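Local coordinates for protein 'Carboxyl esterase 2 (Tuber melanosporum Mel28, PDB 5MIF) that is a fungal enzyme of the alpha/beta hydrolase fold that probably hydrolyses carboxylic esters, at residues L202-K207 and L273-E278; S198-S203 and K212-I217; V154-P159 and D261-G266. All coordinates share one frame; numbering follows the deposited sequence.

Interaction 1. Residues L202-K207 and L273-E278; sequences LSIKRK and LAKFPE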
# COMPACT_ATOMS: atom_id res chain seq x y z
N LEU A 202 3.89 26.75 0.05
CA LEU A 202 4.57 27.98 0.44
C LEU A 202 6.02 27.97 -0.08
O LEU A 202 6.56 29.01 -0.45
CB LEU A 202 4.53 28.17 1.97
CG LEU A 202 3.17 28.51 2.63
CD1 LEU A 202 3.23 28.41 4.16
CD2 LEU A 202 2.68 29.90 2.21
N SER A 203 6.66 26.81 -0.09
CA SER A 203 8.02 26.72 -0.63
C SER A 203 8.03 27.05 -2.13
O SER A 203 8.94 27.71 -2.63
CB SER A 203 8.60 25.33 -0.40
OG SER A 203 8.55 24.99 0.96
N ILE A 204 7.00 26.59 -2.83
CA ILE A 204 6.87 26.86 -4.26
C ILE A 204 6.66 28.36 -4.49
O ILE A 204 7.38 28.98 -5.27
CB ILE A 204 5.73 26.04 -4.87
CG1 ILE A 204 6.16 24.57 -4.96
CG2 ILE A 204 5.35 26.57 -6.24
CD1 ILE A 204 5.03 23.57 -5.05
N LYS A 205 5.73 28.96 -3.75
CA LYS A 205 5.48 30.41 -3.83
C LYS A 205 6.69 31.28 -3.50
O LYS A 205 6.83 32.37 -4.07
CB LYS A 205 4.34 30.80 -2.89
CG LYS A 205 3.00 30.28 -3.34
CD LYS A 205 1.88 30.66 -2.37
CE LYS A 205 0.56 30.23 -2.95
NZ LYS A 205 -0.53 31.24 -2.81
N ARG A 206 7.55 30.84 -2.58
CA ARG A 206 8.63 31.69 -2.10
C ARG A 206 9.98 31.25 -2.65
O ARG A 206 11.01 31.85 -2.35
CB ARG A 206 8.64 31.67 -0.56
CG ARG A 206 7.34 32.25 0.05
CD ARG A 206 7.15 31.93 1.54
NE ARG A 206 5.88 32.48 2.02
CZ ARG A 206 5.38 32.29 3.24
NH1 ARG A 206 6.02 31.54 4.13
NH2 ARG A 206 4.22 32.86 3.57
N LYS A 207 9.94 30.24 -3.51
CA LYS A 207 11.13 29.67 -4.16
C LYS A 207 12.19 29.23 -3.17
O LYS A 207 13.37 29.57 -3.30
CB LYS A 207 11.69 30.66 -5.19
CG LYS A 207 10.68 30.87 -6.33
CD LYS A 207 10.98 32.06 -7.23
CE LYS A 207 9.86 32.27 -8.25
NZ LYS A 207 9.20 30.99 -8.65
N LEU A 273 0.74 23.40 -8.20
CA LEU A 273 0.69 21.98 -7.86
C LEU A 273 1.59 21.13 -8.74
O LEU A 273 2.15 20.14 -8.29
CB LEU A 273 -0.74 21.45 -7.96
CG LEU A 273 -1.67 21.80 -6.80
CD1 LEU A 273 -2.92 20.95 -6.91
CD2 LEU A 273 -0.97 21.58 -5.47
N ALA A 274 1.75 21.56 -9.99
CA ALA A 274 2.61 20.86 -10.95
C ALA A 274 4.06 20.85 -10.47
O ALA A 274 4.87 20.06 -10.94
CB ALA A 274 2.51 21.49 -12.34
N LYS A 275 4.37 21.72 -9.51
CA LYS A 275 5.72 21.81 -8.96
C LYS A 275 5.88 21.06 -7.64
O LYS A 275 6.94 21.13 -7.00
CB LYS A 275 6.12 23.27 -8.75
CG LYS A 275 6.19 24.09 -10.05
CD LYS A 275 6.71 25.49 -9.82
CE LYS A 275 6.54 26.35 -11.07
NZ LYS A 275 6.63 27.82 -10.79
N PHE A 276 4.85 20.32 -7.22
CA PHE A 276 4.95 19.56 -5.97
C PHE A 276 6.03 18.49 -6.02
O PHE A 276 6.38 18.01 -7.10
CB PHE A 276 3.61 18.91 -5.60
CG PHE A 276 2.87 19.62 -4.50
CD1 PHE A 276 2.75 21.00 -4.50
CD2 PHE A 276 2.34 18.91 -3.44
CE1 PHE A 276 2.07 21.65 -3.47
CE2 PHE A 276 1.67 19.55 -2.40
CZ PHE A 276 1.53 20.92 -2.42
N PRO A 277 6.59 18.14 -4.86
CA PRO A 277 7.58 17.07 -4.82
C PRO A 277 6.89 15.74 -5.07
O PRO A 277 5.67 15.68 -4.94
CB PRO A 277 8.13 17.15 -3.39
CG PRO A 277 6.96 17.66 -2.60
CD PRO A 277 6.27 18.64 -3.51
N GLU A 278 7.63 14.69 -5.43
CA GLU A 278 6.97 13.41 -5.57
C GLU A 278 6.36 13.01 -4.23
O GLU A 278 6.96 13.17 -3.16
CB GLU A 278 7.88 12.34 -6.17
CG GLU A 278 8.85 11.66 -5.30
CD GLU A 278 9.36 10.39 -5.99
OE1 GLU A 278 8.56 9.76 -6.72
OE2 GLU A 278 10.54 10.04 -5.82
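I204 meets K275 and F276 across this contact, and its side chain can be followed outward from CB. Its CB points toward 273-278, and both branches touch K275. CG1 lies anti to the carbonyl carbon (chi1 -73°). This sends the longer branch to the backbone corner at K275, where I204 CG1 comes 4.0 Å from K275 CB. The branch ends at CD1, which meets both K275 and the F276 ring. I204 CD1 is 3.9 Å from K275 CB and 3.7 Å from K275 O. I204 CD1 comes closest to the phenyl ring, 3.5 Å from F276 CD1, and meets it obliquely. The I204 and F276 side chains cross at about a right angle. The shorter branch touches the lysine chain, with I204 CG2 4.0 Å from K275 CD. With the K275 chain extended beyond CG, its methylene groups run past I204 and its amine is carried on outward. K275 NZ ends 4.6 Å from K207 NZ, two like charges, both on exposed residues. The ring of F276 is held on one face by L273 CD2. A type I beta turn runs from L273 to F276, with F276 N bonded to L273 O. In this turn K275 CB points toward the helix. F276 CB points away, and its ring comes back to I204 only at its end. On the other side, the helix stops at a Schellman motif, where K207 has positive phi. No hydrogen bond crosses between the segments. The contact is apolar packing of the last turn of helix 191-206 on the loop that enters strand 279-284 of the alpha/beta hydrolase sheet.

Interaction 2. Residues S198-S203 and K212-I217; sequences SVSLLS and KFQVLI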
# COMPACT_ATOMS: atom_id res chain seq x y z
N SER A 198 0.69 22.35 2.73
CA SER A 198 0.73 23.81 2.82
C SER A 198 2.14 24.35 2.76
O SER A 198 2.41 25.31 2.03
CB SER A 198 0.05 24.29 4.10
OG SER A 198 0.04 25.71 4.15
N VAL A 199 3.04 23.73 3.51
CA VAL A 199 4.45 24.12 3.54
C VAL A 199 5.12 23.87 2.19
O VAL A 199 5.97 24.66 1.73
CB VAL A 199 5.20 23.39 4.67
CG1 VAL A 199 6.70 23.61 4.57
CG2 VAL A 199 4.68 23.87 6.05
N SER A 200 4.75 22.76 1.54
CA SER A 200 5.22 22.51 0.17
C SER A 200 4.80 23.67 -0.74
O SER A 200 5.61 24.22 -1.48
CB SER A 200 4.67 21.18 -0.36
OG SER A 200 5.30 20.06 0.25
N LEU A 201 3.52 24.05 -0.69
CA LEU A 201 2.99 25.11 -1.52
C LEU A 201 3.67 26.46 -1.23
O LEU A 201 4.00 27.20 -2.15
CB LEU A 201 1.47 25.22 -1.33
CG LEU A 201 0.74 26.33 -2.09
CD1 LEU A 201 0.92 26.16 -3.58
CD2 LEU A 201 -0.74 26.33 -1.72
N LEU A 202 3.89 26.75 0.05
CA LEU A 202 4.57 27.98 0.44
C LEU A 202 6.02 27.97 -0.08
O LEU A 202 6.56 29.01 -0.45
CB LEU A 202 4.53 28.17 1.97
CG LEU A 202 3.17 28.51 2.63
CD1 LEU A 202 3.23 28.41 4.16
CD2 LEU A 202 2.68 29.90 2.21
N SER A 203 6.66 26.81 -0.09
CA SER A 203 8.02 26.72 -0.63
C SER A 203 8.03 27.05 -2.13
O SER A 203 8.94 27.71 -2.63
CB SER A 203 8.60 25.33 -0.40
OG SER A 203 8.55 24.99 0.96
N LYS A 212 12.70 16.05 -1.03
CA LYS A 212 12.85 15.08 -2.12
C LYS A 212 11.60 14.21 -2.23
O LYS A 212 11.28 13.69 -3.30
CB LYS A 212 14.07 14.20 -1.90
CG LYS A 212 15.32 14.65 -2.65
CD LYS A 212 16.45 13.66 -2.43
CE LYS A 212 17.80 14.25 -2.82
NZ LYS A 212 18.87 13.25 -2.54
N PHE A 213 10.90 14.06 -1.12
CA PHE A 213 9.80 13.12 -1.05
C PHE A 213 8.82 13.54 0.04
O PHE A 213 9.22 14.00 1.11
CB PHE A 213 10.34 11.70 -0.80
CG PHE A 213 9.30 10.64 -0.86
CD1 PHE A 213 8.61 10.40 -2.04
CD2 PHE A 213 9.04 9.84 0.24
CE1 PHE A 213 7.64 9.41 -2.11
CE2 PHE A 213 8.08 8.83 0.18
CZ PHE A 213 7.37 8.62 -1.00
N GLN A 214 7.53 13.38 -0.24
CA GLN A 214 6.49 13.81 0.69
C GLN A 214 5.48 12.70 0.90
O GLN A 214 5.04 12.08 -0.07
CB GLN A 214 5.79 15.09 0.17
CG GLN A 214 4.52 15.50 0.94
CD GLN A 214 3.92 16.82 0.44
OE1 GLN A 214 3.81 17.79 1.20
NE2 GLN A 214 3.51 16.85 -0.84
N VAL A 215 5.14 12.43 2.15
CA VAL A 215 4.09 11.47 2.45
C VAL A 215 2.90 12.16 3.15
O VAL A 215 3.07 12.85 4.16
CB VAL A 215 4.60 10.32 3.33
CG1 VAL A 215 3.44 9.39 3.63
CG2 VAL A 215 5.72 9.51 2.62
N LEU A 216 1.71 12.01 2.58
CA LEU A 216 0.49 12.55 3.17
C LEU A 216 -0.39 11.37 3.60
O LEU A 216 -0.75 10.52 2.79
CB LEU A 216 -0.26 13.47 2.19
CG LEU A 216 0.54 14.64 1.56
CD1 LEU A 216 -0.27 15.38 0.53
CD2 LEU A 216 1.04 15.62 2.63
N ILE A 217 -0.70 11.31 4.89
CA ILE A 217 -1.50 10.23 5.45
C ILE A 217 -2.91 10.76 5.76
O ILE A 217 -3.04 11.63 6.60
CB ILE A 217 -0.83 9.67 6.74
CG1 ILE A 217 0.66 9.42 6.53
CG2 ILE A 217 -1.52 8.41 7.24
CD1 ILE A 217 1.40 9.09 7.83
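S200 and Q214 are the two residues that meet here, and both are buried. The helix segment begins at S198, whose side chain turns away from the strand. Its hydroxyl is bonded to V262 O and to N160. V199 follows and gives its carbonyl to the helix. It does not reach 212-217. S200 is the residue that points at the strand. Its OG lies anti to the carbonyl carbon (chi1 -73°), beside the backbone N, and also makes a weak hydrogen bond back to S196 O. Across the contact, S200 OG lies 2.9 Å from the modelled Q214 OE1. The amide of Q214 is probably turned over in the model, so its two ends cannot be told apart with confidence. The chain of Q214 is clearer: CG is anti to the backbone N (chi1 170°) and the rest is extended, which carries the amide straight out from the strand to the helix. L201 and L202 do not reach the strand. At S203 the helix holds its own hydroxyl: S203 OG is bonded to V199 O at 2.7 Å. That carbonyl also takes S203 N at 2.9 Å from V199 O, and the two donors reach it from opposite faces of its plane. Helix 191-206 is the crossover that connects strand 184-189 to strand 213-217 in a beta-alpha-beta unit. F186 of strand 184-189 touches V199, S200 and Q214, helix 158-173 packs beside V199, L202 and S203, and strand 213-217 is bonded on its far side to strand 279-284.

Interaction 3. Residues V154-P159 and D261-G266; sequences VAYPVP and DVASPG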
# COMPACT_ATOMS: atom_id res chain seq x y z
N VAL A 154 -3.58 30.03 18.73
CA VAL A 154 -3.39 30.71 17.46
C VAL A 154 -4.40 30.17 16.45
O VAL A 154 -5.16 29.26 16.76
CB VAL A 154 -1.97 30.53 16.90
CG1 VAL A 154 -0.94 31.15 17.84
CG2 VAL A 154 -1.69 29.04 16.65
N ALA A 155 -4.43 30.76 15.26
CA ALA A 155 -5.27 30.25 14.19
C ALA A 155 -4.52 30.26 12.88
O ALA A 155 -3.43 30.84 12.78
CB ALA A 155 -6.55 31.09 14.07
N TYR A 156 -5.11 29.64 11.86
CA TYR A 156 -4.60 29.76 10.51
C TYR A 156 -4.29 31.23 10.22
O TYR A 156 -5.08 32.10 10.58
CB TYR A 156 -5.62 29.23 9.50
CG TYR A 156 -5.30 29.60 8.07
CD1 TYR A 156 -4.41 28.84 7.33
CD2 TYR A 156 -5.88 30.71 7.48
CE1 TYR A 156 -4.09 29.19 6.04
CE2 TYR A 156 -5.58 31.06 6.18
CZ TYR A 156 -4.69 30.29 5.46
OH TYR A 156 -4.37 30.62 4.17
N PRO A 157 -3.16 31.51 9.55
CA PRO A 157 -2.12 30.64 8.99
C PRO A 157 -0.89 30.50 9.88
O PRO A 157 0.19 30.18 9.38
CB PRO A 157 -1.74 31.38 7.70
CG PRO A 157 -1.82 32.82 8.11
CD PRO A 157 -2.96 32.91 9.13
N VAL A 158 -1.03 30.77 11.17
CA VAL A 158 0.13 30.78 12.04
C VAL A 158 0.80 29.39 12.19
O VAL A 158 2.02 29.29 12.07
CB VAL A 158 -0.23 31.39 13.43
CG1 VAL A 158 0.91 31.22 14.42
CG2 VAL A 158 -0.55 32.88 13.25
N PRO A 159 0.01 28.31 12.43
CA PRO A 159 0.70 27.01 12.49
C PRO A 159 1.40 26.66 11.16
O PRO A 159 2.51 26.10 11.17
CB PRO A 159 -0.42 26.02 12.81
CG PRO A 159 -1.50 26.88 13.50
CD PRO A 159 -1.43 28.19 12.76
N ASP A 261 -5.49 28.87 -0.97
CA ASP A 261 -4.70 27.70 -1.29
C ASP A 261 -3.76 27.33 -0.12
O ASP A 261 -3.51 26.15 0.11
CB ASP A 261 -3.91 27.92 -2.59
CG ASP A 261 -3.09 29.20 -2.57
OD1 ASP A 261 -3.20 29.96 -1.58
OD2 ASP A 261 -2.35 29.45 -3.54
N VAL A 262 -3.28 28.31 0.63
CA VAL A 262 -2.41 28.01 1.76
C VAL A 262 -3.16 27.20 2.82
O VAL A 262 -2.60 26.29 3.41
CB VAL A 262 -1.83 29.30 2.40
CG1 VAL A 262 -1.02 28.97 3.67
CG2 VAL A 262 -0.97 30.04 1.39
N ALA A 263 -4.44 27.50 3.03
CA ALA A 263 -5.27 26.72 3.95
C ALA A 263 -5.67 25.37 3.36
O ALA A 263 -5.70 24.35 4.05
CB ALA A 263 -6.53 27.50 4.33
N SER A 264 -6.01 25.40 2.08
CA SER A 264 -6.54 24.24 1.39
C SER A 264 -5.75 23.98 0.12
O SER A 264 -6.15 24.43 -0.95
CB SER A 264 -8.02 24.46 1.08
OG SER A 264 -8.77 24.63 2.27
N PRO A 265 -4.62 23.27 0.23
CA PRO A 265 -3.73 23.11 -0.93
C PRO A 265 -4.38 22.34 -2.07
O PRO A 265 -3.88 22.40 -3.20
CB PRO A 265 -2.54 22.35 -0.35
CG PRO A 265 -2.51 22.78 1.08
CD PRO A 265 -3.97 22.83 1.47
N GLY A 266 -5.47 21.63 -1.78
CA GLY A 266 -6.29 21.01 -2.81
C GLY A 266 -6.87 22.01 -3.80
O GLY A 266 -7.31 21.63 -4.89
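Y156 carries the contact, reaching V262 and A263 with its ring and hydroxyl. The first kind of interaction is CH-pi. A263 CB sits over one ring face, 3.8 Å from the centroid of the Y156 ring and 27° off its normal. It is offset to the rim, and Y156 CE1 is 3.4 Å from A263 CB. P157 CB lies over the centre of the opposite face, so the ring is sandwiched between P157 and A263. With Y156 CG anti to the N of that residue (chi1 167°), the ring is sent out to 261-266. The peptide bond before P157 is cis, and P157 is the N-cap residue of helix 158-173. In the alpha/beta hydrolase fold of this protein, the contact joins the start of that helix to the loop before helix 270-273. Apolar packing adds V262, with Y156 CE1 3.9 Å from V262 CG1. The polar part is the phenol: Y156 OH is hydrogen-bonded to E260. Y156 OH also lies 3.4 Å from V262 CB. An alanine here would remove the ring and hydroxyl, and would probably leave a gap beside A263 and E260 without its phenol partner. Within 261-266, V262 N makes a weak bond to D261 OD1.

In the fold
Interactions 1 and 2 both use helix 191-206 and share L202 and S203. Their centres are about 8 Å apart. The centre of interaction 3 lies about 15 Å from that of interaction 1 and about 13 Å from that of interaction 2. Along the chain, interaction 2 is nested in the loop closed by interaction 3, while interactions 1 and 3 cross. The three also touch directly. E278 O probably bonds to Q214 N, which joins 273-278 to strand 213-217. K205 NZ forms a salt bridge with D261 OD2, which ties helix 191-206 to 261-266. The helix that follows the probable nucleophile elbow around S190 thus takes part in interactions 1 and 2.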